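PDB 6SYN: peptidoglycan D,D-transpeptidase FtsI from Yersinia pestis, which probably cross-links septal peptidoglycan during cell division as a class B penicillin-binding protein, and is a target of beta-lactam antibiotics. Local coordinates for residues 17-22 / 175-180; 214-219 / 392-397; 36-41 / 80-85; 120-125 / 224-229; 275-280 / 291-296. All coordinates share one frame; numbering follows the deposited sequence.

Interaction 1: 17-22 / 175-180; sequences GMISDR and HNLVLS
Ile19 and Leu179 make the tight side of this contact: CG2 of Ile19 lies 3.7 Å from CG of Leu179, with Leu177 farther off on the same face. Val137 of helix 136-140 and Ile124 of helix 121-124 close over this apolar cluster. The backbones beneath run parallel, with Leu177 N bonded to Met18 O, Ser20 N to Leu177 O (2.9 Å) and Leu179 N to Ser20 O. On the other face Ser20 is buried but Val178 is exposed, and Ser20 OG comes no nearer than 4.0 Å to Val178 CG2. At the 176 end the exposed Asn176 extends the ladder with its side chain: OD1 takes the N-H of Met18 on a lone pair in the amide plane, at 2.9 Å. At the 180 end Arg22, bent at chi3 (-44°), brings NH1 to 2.8 Å from Ser180 O, which lies at the guanidinium edge. The arrangement is a short parallel beta ladder, bringing strand 19-20, near the N-terminus of the model, together with strand 177-178, which precedes helix 183-199.

Interaction 2: 214-219 / 392-397; sequences TGEVLA and TRVDPP
Glu216 and Val394 meet where an ST turn leads into strand 217-223, the edge strand of the five-stranded antiparallel sheet of the transpeptidase domain. In that turn Thr214 OG1 accepts the backbone N-H of Glu216 at 3.2 Å. The same hydroxyl donates to Glu216 OE1 on the lone pair that points away from OE2, so one threonine oxygen holds both ends of the glutamate. Glu216 and Val394 approach from opposite directions. The glutamate leaves the backbone with CG anti to its carbonyl carbon (chi1 -72°), and its carboxylate carbon CD comes to 3.6 Å from CG2 of Val394. Thr214 adds a lighter apolar touch, its CB lying 4.1 Å from the same CG2. OE2 accepts the backbone N-H of Val394 at 3.1 Å; this donor stands well above the carboxylate plane, although the N-H itself points almost straight at the oxygen (168°). OE2 also forms a salt bridge with Arg22, whose positive charge would be expected to favour the ionised carboxylate. Arg393, next to Val394, gives its NE to Arg22 O. A water completes the join, donating to Glu216 OE1 and to Val394 O, each at 2.8 Å.

Interaction 3: 36-41 / 80-85; sequences VWADPK and RFVYLA
Val36 O takes two backbone donors, Leu84 N at 2.8 Å and Ala85 N at 3.0 Å, the signature of a classic beta bulge in an antiparallel pair. Val36 N donates to Ala85 O. Past the bulge, Ala38 and Val82 form a hydrogen-bonded pair in which Ala38 N reaches Val82 O at 2.8 Å and Val82 N returns to Ala38 O. Between Val36 and Ala38, Trp37 forms a non-hydrogen-bonded pair with Tyr83; the Trp37 backbone is bonded to His105 of strand 104-113. Its CG lies between the backbone N and carbonyl carbon (chi1 62°), bringing one indole face, toward its rim, against CE2 of Phe81: the planes are 18° apart but slid, with little overlap, and Trp37 CB rests over the phenyl face, 3.8 Å from its centroid. On the opposite face Pro40 CG meets Val82 CG1. Asp39 OD1 caps the following helix at Glu42 N. This is a bulged antiparallel strand pair running into an N-capped helix, within the sheet of the N-terminal module.

Interaction 4: 120-125 / 224-229; sequences MAHIIG and PSYNPN
CB of Ala121, in the short helix 121-124, rests over one face of the Tyr226 ring, 4.1 Å from its centroid and offset toward the rim. Tyr226, in the loop that follows strand 217-223, attains this position with CG between its backbone N and carbonyl carbon (chi1 70°). The phenol oxygen OH then arrives 3.6 Å from CA of Gly125, where the chain leaves the helix. The same ring turns its edge toward the face of His122 in a T-shaped pair, the planes 83° apart and the centroids 5.7 Å apart. From its own edge His122 sends NE2 to Pro224 O in a weak hydrogen bond of 3.4 Å. Ser225 passes close by, with OG 3.7 Å from Ala121 CB. Farther out, that hydroxyl is hydrogen-bonded to Gln118 O, while Asn227 OD1 accepts from Asn229 N in an Asx turn at 227-229. Asn229 is in turn tied by ND2 to Tyr114 O. The chemistry is therefore mainly aromatic and apolar packing, and the polar link from His122 to Pro224 O is weak, consistent with a join of helix and loop that rests mainly on shape.

Interaction 5: 275-280 / 291-296; sequences NTLPYF and RYAELS
Thr276 and Leu295 touch through methyl and methylene, and the threonine can be followed outward atom by atom. Its CB points toward the 291-296 segment and lies 3.5 Å from Tyr292 O. There it branches. OG1, set between the backbone N and carbonyl carbon (chi1 43°), donates to Tyr292 O at 2.7 Å, approaching from well above the carbonyl plane. CG2, anti to the carbonyl carbon, packs 3.6 Å from CB of Leu295, the two side chains crossing at about a right angle. The backbone N of Thr276 donates to Ala293 O at 2.9 Å, so a single residue grips two successive carbonyls. Next to it the polar arrangement is local: Asn275 OD1 accepts from Leu277 N at 3.1 Å, an Asx turn that bends the chain away from the strand. Leu277 then crosses the Arg291 guanidinium obliquely, with CD2 centred over one face and 3.8 Å from CZ, where Arg291 is exposed. The Tyr292 ring leads away from the 275-280 segment; its OH is hydrogen-bonded to Lys303 NZ, and its side chain lies about 10 Å from the bound ligand. Ser296 ends the segment as N-cap of helix 297-303, its OG bonded to Gly299 N. The whole is a small two-stranded antiparallel ribbon at the periphery of the transpeptidase domain, its second strand leading into an N-capped helix.

Overall arrangement
Interactions 1, 2 and 4 gather at the junction between the N-terminal module and the transpeptidase domain. Interactions 1 and 2 touch, with centres about 13 Å apart; interaction 4, its centre about 16 Å from that of interaction 1, meets it through the isoleucines of helix 121-124. Interactions 3 and 5 are the outliers, their centres about 67 Å apart on opposite sides of the chain's centre. Interaction 3 shares a mixed sheet with interaction 1, and its segments fall between those of interaction 1 along the chain. Interaction 5 likewise falls between the segments of interaction 2. The segments of interactions 1 and 4 alternate in sequence, so the two modules are interlaced at the junction.

Interaction 1: 17-22 / 175-180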
# COMPACT_ATOMS: atom_id res chain seq x y z
N GLY A 17 13.16 -21.60 -5.25
CA GLY A 17 14.18 -20.59 -4.92
C GLY A 17 13.78 -19.78 -3.70
O GLY A 17 12.58 -19.73 -3.40
N MET A 18 14.74 -19.16 -3.01
CA MET A 18 14.49 -18.45 -1.73
C MET A 18 14.28 -16.95 -2.01
O MET A 18 15.15 -16.33 -2.67
CB MET A 18 15.67 -18.63 -0.77
CG MET A 18 15.31 -18.30 0.65
SD MET A 18 16.78 -18.08 1.66
CE MET A 18 17.21 -16.39 1.25
N ILE A 19 13.19 -16.39 -1.48
CA ILE A 19 12.90 -14.92 -1.53
C ILE A 19 13.43 -14.29 -0.24
O ILE A 19 12.99 -14.71 0.85
CB ILE A 19 11.40 -14.62 -1.72
CG1 ILE A 19 10.77 -15.49 -2.81
CG2 ILE A 19 11.20 -13.13 -1.99
CD1 ILE A 19 9.28 -15.29 -2.99
N SER A 20 14.32 -13.31 -0.38
CA SER A 20 14.89 -12.53 0.74
C SER A 20 14.64 -11.04 0.52
O SER A 20 14.31 -10.64 -0.61
CB SER A 20 16.35 -12.81 0.88
OG SER A 20 17.06 -12.31 -0.25
N ASP A 21 14.81 -10.25 1.58
CA ASP A 21 14.73 -8.76 1.55
C ASP A 21 16.09 -8.21 1.11
O ASP A 21 17.03 -9.02 0.91
CB ASP A 21 14.22 -8.24 2.90
CG ASP A 21 15.29 -8.01 3.95
OD1 ASP A 21 16.40 -8.59 3.81
OD2 ASP A 21 15.02 -7.24 4.91
N ARG A 22 16.21 -6.89 0.99
CA ARG A 22 17.37 -6.19 0.38
C ARG A 22 18.70 -6.57 1.05
O ARG A 22 19.73 -6.44 0.37
CB ARG A 22 17.15 -4.67 0.38
CG ARG A 22 16.98 -4.01 1.75
CD ARG A 22 16.96 -2.50 1.62
NE ARG A 22 18.00 -2.04 0.70
CZ ARG A 22 17.83 -1.77 -0.60
NH1 ARG A 22 16.64 -1.88 -1.17
NH2 ARG A 22 18.86 -1.40 -1.33
N HIS A 175 15.93 -20.15 -9.00
CA HIS A 175 16.76 -18.95 -8.68
C HIS A 175 16.30 -18.33 -7.36
O HIS A 175 15.08 -18.20 -7.16
CB HIS A 175 16.62 -17.89 -9.78
CG HIS A 175 17.45 -18.11 -11.00
ND1 HIS A 175 18.83 -18.05 -10.98
CD2 HIS A 175 17.09 -18.34 -12.28
CE1 HIS A 175 19.29 -18.26 -12.19
NE2 HIS A 175 18.25 -18.44 -13.01
N ASN A 176 17.24 -17.89 -6.52
CA ASN A 176 16.93 -17.03 -5.35
C ASN A 176 16.51 -15.65 -5.86
O ASN A 176 16.97 -15.25 -6.96
CB ASN A 176 18.10 -16.91 -4.38
CG ASN A 176 18.47 -18.25 -3.78
OD1 ASN A 176 17.59 -19.06 -3.49
ND2 ASN A 176 19.76 -18.50 -3.61
N LEU A 177 15.66 -14.97 -5.10
CA LEU A 177 15.13 -13.61 -5.42
C LEU A 177 15.54 -12.66 -4.29
O LEU A 177 15.34 -13.02 -3.12
CB LEU A 177 13.61 -13.71 -5.56
CG LEU A 177 12.89 -12.44 -6.01
CD1 LEU A 177 13.53 -11.85 -7.26
CD2 LEU A 177 11.42 -12.71 -6.26
N VAL A 178 16.14 -11.52 -4.63
CA VAL A 178 16.49 -10.45 -3.66
C VAL A 178 15.53 -9.28 -3.90
O VAL A 178 15.67 -8.61 -4.94
CB VAL A 178 17.97 -10.04 -3.78
CG1 VAL A 178 18.35 -8.94 -2.79
CG2 VAL A 178 18.89 -11.24 -3.60
N LEU A 179 14.56 -9.08 -3.00
CA LEU A 179 13.57 -7.97 -3.11
C LEU A 179 14.25 -6.65 -2.73
O LEU A 179 15.32 -6.67 -2.09
CB LEU A 179 12.36 -8.24 -2.22
CG LEU A 179 11.49 -9.45 -2.57
CD1 LEU A 179 10.25 -9.48 -1.69
CD2 LEU A 179 11.08 -9.46 -4.04
N SER A 180 13.62 -5.54 -3.13
CA SER A 180 14.02 -4.15 -2.79
C SER A 180 13.54 -3.79 -1.37
O SER A 180 14.07 -2.82 -0.80
CB SER A 180 13.46 -3.19 -3.80
OG SER A 180 12.06 -3.07 -3.63

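Interaction 2: 214-219 / 392-397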
# COMPACT_ATOMS: atom_id res chain seq x y z
N THR A 214 16.53 5.89 -5.71
CA THR A 214 16.66 4.59 -6.42
C THR A 214 15.32 4.14 -7.02
O THR A 214 15.34 3.29 -7.94
CB THR A 214 17.24 3.52 -5.49
OG1 THR A 214 16.23 3.14 -4.56
CG2 THR A 214 18.47 3.98 -4.73
N GLY A 215 14.20 4.68 -6.53
CA GLY A 215 12.83 4.27 -6.92
C GLY A 215 12.46 2.92 -6.33
O GLY A 215 11.37 2.41 -6.66
N GLU A 216 13.32 2.36 -5.49
CA GLU A 216 13.08 1.05 -4.83
C GLU A 216 11.89 1.19 -3.87
O GLU A 216 11.78 2.24 -3.20
CB GLU A 216 14.34 0.62 -4.09
CG GLU A 216 15.46 0.17 -4.99
CD GLU A 216 16.74 -0.10 -4.23
OE1 GLU A 216 17.31 0.86 -3.68
OE2 GLU A 216 17.13 -1.28 -4.14
N VAL A 217 11.02 0.17 -3.83
CA VAL A 217 9.93 0.05 -2.82
C VAL A 217 10.52 -0.62 -1.58
O VAL A 217 10.79 -1.84 -1.65
CB VAL A 217 8.72 -0.75 -3.36
CG1 VAL A 217 7.63 -0.85 -2.31
CG2 VAL A 217 8.17 -0.16 -4.66
N LEU A 218 10.72 0.16 -0.52
CA LEU A 218 11.33 -0.28 0.76
C LEU A 218 10.28 -0.94 1.65
O LEU A 218 10.65 -1.81 2.46
CB LEU A 218 11.95 0.95 1.45
CG LEU A 218 13.15 1.55 0.72
CD1 LEU A 218 13.55 2.89 1.32
CD2 LEU A 218 14.33 0.58 0.72
N ALA A 219 9.02 -0.51 1.54
CA ALA A 219 7.89 -1.05 2.33
C ALA A 219 6.58 -0.89 1.54
O ALA A 219 6.40 0.16 0.91
CB ALA A 219 7.83 -0.37 3.67
N THR A 392 12.69 -5.30 -6.53
CA THR A 392 13.96 -6.08 -6.41
C THR A 392 15.12 -5.11 -6.17
O THR A 392 15.08 -3.99 -6.70
CB THR A 392 14.18 -6.99 -7.63
OG1 THR A 392 14.32 -6.20 -8.81
CG2 THR A 392 13.04 -7.98 -7.81
N ARG A 393 16.09 -5.52 -5.36
CA ARG A 393 17.29 -4.70 -5.05
C ARG A 393 17.89 -4.25 -6.38
O ARG A 393 18.02 -5.09 -7.29
CB ARG A 393 18.30 -5.49 -4.21
CG ARG A 393 19.30 -4.61 -3.48
CD ARG A 393 20.40 -5.40 -2.80
NE ARG A 393 20.90 -4.68 -1.63
CZ ARG A 393 21.82 -3.72 -1.64
NH1 ARG A 393 22.40 -3.34 -2.77
NH2 ARG A 393 22.17 -3.15 -0.50
N VAL A 394 18.19 -2.96 -6.51
CA VAL A 394 18.84 -2.36 -7.71
C VAL A 394 20.25 -1.93 -7.32
O VAL A 394 20.44 -1.59 -6.14
CB VAL A 394 18.02 -1.18 -8.28
CG1 VAL A 394 16.54 -1.52 -8.40
CG2 VAL A 394 18.20 0.09 -7.47
N ASP A 395 21.19 -1.95 -8.27
CA ASP A 395 22.56 -1.38 -8.13
C ASP A 395 22.50 0.12 -8.44
O ASP A 395 22.26 0.49 -9.58
CB ASP A 395 23.54 -2.07 -9.08
CG ASP A 395 23.68 -3.56 -8.85
OD1 ASP A 395 24.41 -3.94 -7.90
OD2 ASP A 395 23.06 -4.33 -9.61
N PRO A 396 22.73 1.03 -7.47
CA PRO A 396 22.68 2.47 -7.75
C PRO A 396 23.93 2.88 -8.53
O PRO A 396 24.89 2.11 -8.58
CB PRO A 396 22.62 3.15 -6.38
CG PRO A 396 22.63 2.02 -5.35
CD PRO A 396 23.10 0.77 -6.07
N PRO A 397 23.98 4.08 -9.16
CA PRO A 397 22.82 4.96 -9.33
C PRO A 397 21.73 4.46 -10.31
O PRO A 397 21.98 3.56 -11.08
CB PRO A 397 23.41 6.25 -9.94
CG PRO A 397 24.71 5.81 -10.57
CD PRO A 397 25.21 4.68 -9.69
O HOH W 1 20.00 0.34 -4.13

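Interaction 3: 36-41 / 80-85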
# COMPACT_ATOMS: atom_id res chain seq x y z
N VAL A 36 0.26 -33.86 6.72
CA VAL A 36 -0.95 -34.71 6.84
C VAL A 36 -2.04 -34.10 5.96
O VAL A 36 -2.40 -32.93 6.17
CB VAL A 36 -1.42 -34.86 8.30
CG1 VAL A 36 -2.70 -35.67 8.41
CG2 VAL A 36 -0.33 -35.48 9.17
N TRP A 37 -2.51 -34.89 4.99
CA TRP A 37 -3.62 -34.51 4.08
C TRP A 37 -4.68 -35.61 4.10
O TRP A 37 -4.34 -36.75 4.45
CB TRP A 37 -3.09 -34.22 2.68
CG TRP A 37 -2.44 -35.36 1.98
CD1 TRP A 37 -1.15 -35.80 2.12
CD2 TRP A 37 -3.03 -36.19 0.97
NE1 TRP A 37 -0.91 -36.85 1.28
CE2 TRP A 37 -2.04 -37.11 0.56
CE3 TRP A 37 -4.29 -36.25 0.37
CZ2 TRP A 37 -2.28 -38.09 -0.41
CZ3 TRP A 37 -4.53 -37.21 -0.59
CH2 TRP A 37 -3.54 -38.12 -0.97
N ALA A 38 -5.92 -35.24 3.82
CA ALA A 38 -7.06 -36.17 3.67
C ALA A 38 -7.46 -36.19 2.20
O ALA A 38 -7.37 -35.13 1.55
CB ALA A 38 -8.19 -35.76 4.57
N ASP A 39 -7.81 -37.37 1.68
CA ASP A 39 -8.46 -37.56 0.36
C ASP A 39 -9.96 -37.53 0.60
O ASP A 39 -10.57 -38.58 0.74
CB ASP A 39 -8.04 -38.87 -0.30
CG ASP A 39 -8.59 -39.09 -1.70
OD1 ASP A 39 -9.68 -38.55 -2.01
OD2 ASP A 39 -7.93 -39.80 -2.47
N PRO A 40 -10.61 -36.35 0.66
CA PRO A 40 -11.97 -36.28 1.18
C PRO A 40 -12.92 -37.26 0.48
O PRO A 40 -13.65 -37.91 1.18
CB PRO A 40 -12.38 -34.81 0.97
CG PRO A 40 -11.06 -34.07 0.88
CD PRO A 40 -10.12 -35.04 0.19
N LYS A 41 -12.85 -37.39 -0.86
CA LYS A 41 -13.70 -38.35 -1.62
C LYS A 41 -13.50 -39.75 -1.05
O LYS A 41 -14.49 -40.37 -0.63
CB LYS A 41 -13.38 -38.34 -3.12
CG LYS A 41 -14.32 -39.21 -3.96
CD LYS A 41 -13.78 -39.58 -5.33
CE LYS A 41 -14.35 -40.88 -5.85
NZ LYS A 41 -13.58 -41.41 -7.00
N ARG A 80 -9.59 -34.50 -4.00
CA ARG A 80 -8.52 -35.54 -3.93
C ARG A 80 -7.40 -35.06 -3.01
O ARG A 80 -6.42 -35.83 -2.85
CB ARG A 80 -7.97 -35.86 -5.33
CG ARG A 80 -8.89 -35.45 -6.48
CD ARG A 80 -8.87 -36.35 -7.72
NE ARG A 80 -7.66 -36.23 -8.53
CZ ARG A 80 -7.61 -36.28 -9.87
NH1 ARG A 80 -6.45 -36.18 -10.49
NH2 ARG A 80 -8.72 -36.42 -10.59
N PHE A 81 -7.51 -33.86 -2.42
CA PHE A 81 -6.48 -33.28 -1.52
C PHE A 81 -7.04 -32.14 -0.66
O PHE A 81 -7.53 -31.14 -1.22
CB PHE A 81 -5.27 -32.77 -2.31
CG PHE A 81 -4.10 -32.47 -1.41
CD1 PHE A 81 -4.04 -31.28 -0.71
CD2 PHE A 81 -3.09 -33.40 -1.22
CE1 PHE A 81 -2.97 -31.01 0.14
CE2 PHE A 81 -2.03 -33.14 -0.37
CZ PHE A 81 -1.97 -31.94 0.31
N VAL A 82 -6.92 -32.28 0.66
CA VAL A 82 -7.07 -31.17 1.65
C VAL A 82 -6.04 -31.36 2.77
O VAL A 82 -6.02 -32.46 3.37
CB VAL A 82 -8.51 -31.11 2.22
CG1 VAL A 82 -9.54 -30.95 1.12
CG2 VAL A 82 -8.84 -32.30 3.10
N TYR A 83 -5.21 -30.34 3.03
CA TYR A 83 -4.25 -30.30 4.17
C TYR A 83 -5.04 -30.36 5.49
O TYR A 83 -6.10 -29.70 5.60
CB TYR A 83 -3.36 -29.06 4.14
CG TYR A 83 -2.15 -29.15 3.25
CD1 TYR A 83 -1.12 -30.04 3.53
CD2 TYR A 83 -2.01 -28.33 2.14
CE1 TYR A 83 0.00 -30.13 2.72
CE2 TYR A 83 -0.90 -28.41 1.32
CZ TYR A 83 0.11 -29.31 1.60
OH TYR A 83 1.20 -29.39 0.79
N LEU A 84 -4.53 -31.17 6.43
CA LEU A 84 -4.93 -31.21 7.86
C LEU A 84 -3.81 -30.61 8.72
O LEU A 84 -4.13 -29.98 9.74
CB LEU A 84 -5.23 -32.66 8.27
CG LEU A 84 -6.30 -33.38 7.44
CD1 LEU A 84 -6.49 -34.81 7.93
CD2 LEU A 84 -7.64 -32.64 7.48
N ALA A 85 -2.55 -30.83 8.32
CA ALA A 85 -1.35 -30.22 8.94
C ALA A 85 -0.22 -30.14 7.90
O ALA A 85 0.13 -31.19 7.33
CB ALA A 85 -0.92 -31.02 10.15

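Interaction 4: 120-125 / 224-229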
# COMPACT_ATOMS: atom_id res chain seq x y z
N MET A 120 4.56 -9.38 5.35
CA MET A 120 4.96 -9.34 3.91
C MET A 120 3.86 -9.98 3.04
O MET A 120 4.02 -9.96 1.81
CB MET A 120 6.26 -10.11 3.65
CG MET A 120 7.49 -9.61 4.38
SD MET A 120 8.36 -8.19 3.65
CE MET A 120 8.07 -8.42 1.90
N ALA A 121 2.81 -10.55 3.65
CA ALA A 121 1.89 -11.50 2.98
C ALA A 121 1.51 -11.00 1.58
O ALA A 121 1.63 -11.77 0.62
CB ALA A 121 0.66 -11.72 3.83
N HIS A 122 1.09 -9.74 1.47
CA HIS A 122 0.57 -9.14 0.22
C HIS A 122 1.67 -9.06 -0.84
O HIS A 122 1.37 -9.36 -2.01
CB HIS A 122 -0.10 -7.80 0.52
CG HIS A 122 -1.39 -7.96 1.27
ND1 HIS A 122 -2.54 -8.42 0.65
CD2 HIS A 122 -1.70 -7.75 2.56
CE1 HIS A 122 -3.52 -8.47 1.54
NE2 HIS A 122 -3.03 -8.07 2.72
N ILE A 123 2.90 -8.70 -0.45
CA ILE A 123 4.09 -8.57 -1.36
C ILE A 123 4.49 -9.96 -1.90
O ILE A 123 4.65 -10.11 -3.11
CB ILE A 123 5.28 -7.92 -0.64
CG1 ILE A 123 4.92 -6.54 -0.08
CG2 ILE A 123 6.50 -7.88 -1.55
CD1 ILE A 123 6.11 -5.70 0.33
N ILE A 124 4.69 -10.91 -0.99
CA ILE A 124 5.22 -12.27 -1.29
C ILE A 124 4.11 -13.09 -1.94
O ILE A 124 4.33 -13.63 -3.03
CB ILE A 124 5.75 -12.95 -0.01
CG1 ILE A 124 6.75 -12.08 0.75
CG2 ILE A 124 6.32 -14.32 -0.34
CD1 ILE A 124 8.06 -11.85 0.02
N GLY A 125 2.96 -13.17 -1.26
CA GLY A 125 1.82 -14.02 -1.66
C GLY A 125 2.00 -15.44 -1.16
O GLY A 125 2.75 -15.63 -0.18
N PRO A 224 -6.83 -4.82 6.15
CA PRO A 224 -6.43 -6.10 6.76
C PRO A 224 -5.48 -6.97 5.92
O PRO A 224 -5.43 -6.82 4.71
CB PRO A 224 -7.77 -6.83 6.88
CG PRO A 224 -8.56 -6.33 5.70
CD PRO A 224 -8.20 -4.86 5.63
N SER A 225 -4.74 -7.86 6.59
CA SER A 225 -3.84 -8.84 5.94
C SER A 225 -4.43 -10.24 6.12
O SER A 225 -5.66 -10.33 6.32
CB SER A 225 -2.44 -8.74 6.48
OG SER A 225 -1.51 -9.30 5.56
N TYR A 226 -3.58 -11.26 6.02
CA TYR A 226 -3.94 -12.69 6.20
C TYR A 226 -2.68 -13.43 6.64
O TYR A 226 -1.58 -12.91 6.40
CB TYR A 226 -4.53 -13.30 4.92
CG TYR A 226 -3.58 -13.51 3.77
CD1 TYR A 226 -2.82 -14.66 3.65
CD2 TYR A 226 -3.48 -12.57 2.75
CE1 TYR A 226 -1.97 -14.87 2.58
CE2 TYR A 226 -2.63 -12.77 1.67
CZ TYR A 226 -1.88 -13.92 1.58
OH TYR A 226 -1.05 -14.10 0.51
N ASN A 227 -2.85 -14.61 7.25
CA ASN A 227 -1.71 -15.48 7.62
C ASN A 227 -1.48 -16.50 6.51
O ASN A 227 -2.33 -17.36 6.25
CB ASN A 227 -1.91 -16.13 8.99
CG ASN A 227 -0.66 -16.81 9.51
OD1 ASN A 227 0.38 -16.81 8.85
ND2 ASN A 227 -0.74 -17.37 10.70
N PRO A 228 -0.32 -16.44 5.82
CA PRO A 228 -0.03 -17.31 4.68
C PRO A 228 0.55 -18.68 5.08
O PRO A 228 0.75 -19.50 4.22
CB PRO A 228 1.02 -16.51 3.90
CG PRO A 228 1.80 -15.79 4.99
CD PRO A 228 0.79 -15.51 6.09
N ASN A 229 0.79 -18.87 6.38
CA ASN A 229 1.45 -20.08 6.94
C ASN A 229 0.41 -21.11 7.41
O ASN A 229 0.76 -22.30 7.45
CB ASN A 229 2.37 -19.71 8.10
CG ASN A 229 3.65 -19.03 7.66
OD1 ASN A 229 4.27 -19.43 6.67
ND2 ASN A 229 4.07 -18.02 8.40

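Interaction 5: 275-280 / 291-296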
# COMPACT_ATOMS: atom_id res chain seq x y z
N ASN A 275 -7.30 35.94 -2.77
CA ASN A 275 -8.64 35.97 -2.13
C ASN A 275 -9.16 34.53 -2.05
O ASN A 275 -9.29 33.90 -3.12
CB ASN A 275 -9.59 36.89 -2.90
CG ASN A 275 -10.98 36.97 -2.29
OD1 ASN A 275 -11.69 35.97 -2.21
ND2 ASN A 275 -11.37 38.16 -1.85
N THR A 276 -9.42 34.02 -0.85
CA THR A 276 -9.81 32.60 -0.60
C THR A 276 -11.25 32.54 -0.06
O THR A 276 -11.62 31.49 0.50
CB THR A 276 -8.79 31.91 0.31
OG1 THR A 276 -8.44 32.82 1.36
CG2 THR A 276 -7.54 31.49 -0.44
N LEU A 277 -12.04 33.60 -0.28
CA LEU A 277 -13.47 33.66 0.11
C LEU A 277 -14.28 32.73 -0.79
O LEU A 277 -13.87 32.42 -1.91
CB LEU A 277 -13.97 35.11 0.00
CG LEU A 277 -13.37 36.07 1.02
CD1 LEU A 277 -13.64 37.51 0.63
CD2 LEU A 277 -13.90 35.78 2.42
N PRO A 278 -15.47 32.25 -0.34
CA PRO A 278 -16.32 31.41 -1.17
C PRO A 278 -16.71 32.14 -2.46
O PRO A 278 -16.96 33.32 -2.39
CB PRO A 278 -17.57 31.17 -0.30
CG PRO A 278 -17.08 31.41 1.11
CD PRO A 278 -16.05 32.51 0.99
N TYR A 279 -16.70 31.44 -3.60
CA TYR A 279 -17.12 31.97 -4.92
C TYR A 279 -17.78 30.85 -5.73
O TYR A 279 -17.80 29.69 -5.26
CB TYR A 279 -15.96 32.64 -5.64
CG TYR A 279 -14.99 31.72 -6.35
CD1 TYR A 279 -14.25 30.78 -5.66
CD2 TYR A 279 -14.78 31.84 -7.72
CE1 TYR A 279 -13.34 29.96 -6.31
CE2 TYR A 279 -13.88 31.02 -8.38
CZ TYR A 279 -13.15 30.07 -7.68
OH TYR A 279 -12.26 29.27 -8.32
N PHE A 280 -18.33 31.21 -6.89
CA PHE A 280 -19.12 30.29 -7.75
C PHE A 280 -18.32 29.98 -9.02
O PHE A 280 -17.62 30.86 -9.58
CB PHE A 280 -20.51 30.85 -8.04
CG PHE A 280 -21.49 30.69 -6.90
CD1 PHE A 280 -21.98 29.45 -6.55
CD2 PHE A 280 -21.93 31.80 -6.18
CE1 PHE A 280 -22.88 29.30 -5.51
CE2 PHE A 280 -22.83 31.65 -5.14
CZ PHE A 280 -23.31 30.40 -4.80
N ARG A 291 -12.14 28.74 7.11
CA ARG A 291 -12.58 30.03 6.49
C ARG A 291 -11.44 31.05 6.66
O ARG A 291 -11.06 31.34 7.81
CB ARG A 291 -13.93 30.43 7.09
CG ARG A 291 -14.21 31.92 7.17
CD ARG A 291 -14.82 32.49 5.91
NE ARG A 291 -15.00 33.93 6.04
CZ ARG A 291 -15.95 34.65 5.45
NH1 ARG A 291 -16.01 35.96 5.65
NH2 ARG A 291 -16.85 34.08 4.67
N TYR A 292 -10.90 31.54 5.54
CA TYR A 292 -9.82 32.56 5.48
C TYR A 292 -10.11 33.51 4.31
O TYR A 292 -10.41 33.04 3.20
CB TYR A 292 -8.45 31.89 5.33
CG TYR A 292 -7.81 31.45 6.63
CD1 TYR A 292 -7.04 32.32 7.37
CD2 TYR A 292 -7.97 30.15 7.10
CE1 TYR A 292 -6.44 31.92 8.56
CE2 TYR A 292 -7.37 29.74 8.28
CZ TYR A 292 -6.61 30.63 9.02
OH TYR A 292 -6.02 30.24 10.18
N ALA A 293 -10.02 34.82 4.58
CA ALA A 293 -10.34 35.91 3.64
C ALA A 293 -9.29 35.93 2.52
O ALA A 293 -9.69 35.95 1.34
CB ALA A 293 -10.39 37.23 4.38
N GLU A 294 -8.02 35.91 2.91
CA GLU A 294 -6.83 35.90 2.02
C GLU A 294 -6.01 34.65 2.36
O GLU A 294 -6.30 34.04 3.40
CB GLU A 294 -5.95 37.14 2.21
CG GLU A 294 -6.69 38.39 2.67
CD GLU A 294 -6.99 38.48 4.17
OE1 GLU A 294 -6.37 37.72 4.95
OE2 GLU A 294 -7.85 39.31 4.55
N LEU A 295 -5.02 34.31 1.55
CA LEU A 295 -4.05 33.23 1.86
C LEU A 295 -2.87 33.31 0.88
O LEU A 295 -3.13 33.33 -0.33
CB LEU A 295 -4.78 31.88 1.77
CG LEU A 295 -4.53 30.85 2.87
CD1 LEU A 295 -4.39 31.48 4.25
CD2 LEU A 295 -5.65 29.82 2.89
N SER A 296 -1.63 33.37 1.39
CA SER A 296 -0.39 33.23 0.58
C SER A 296 -0.39 31.85 -0.10
O SER A 296 -1.23 31.01 0.29
CB SER A 296 0.85 33.43 1.40
OG SER A 296 1.09 32.31 2.25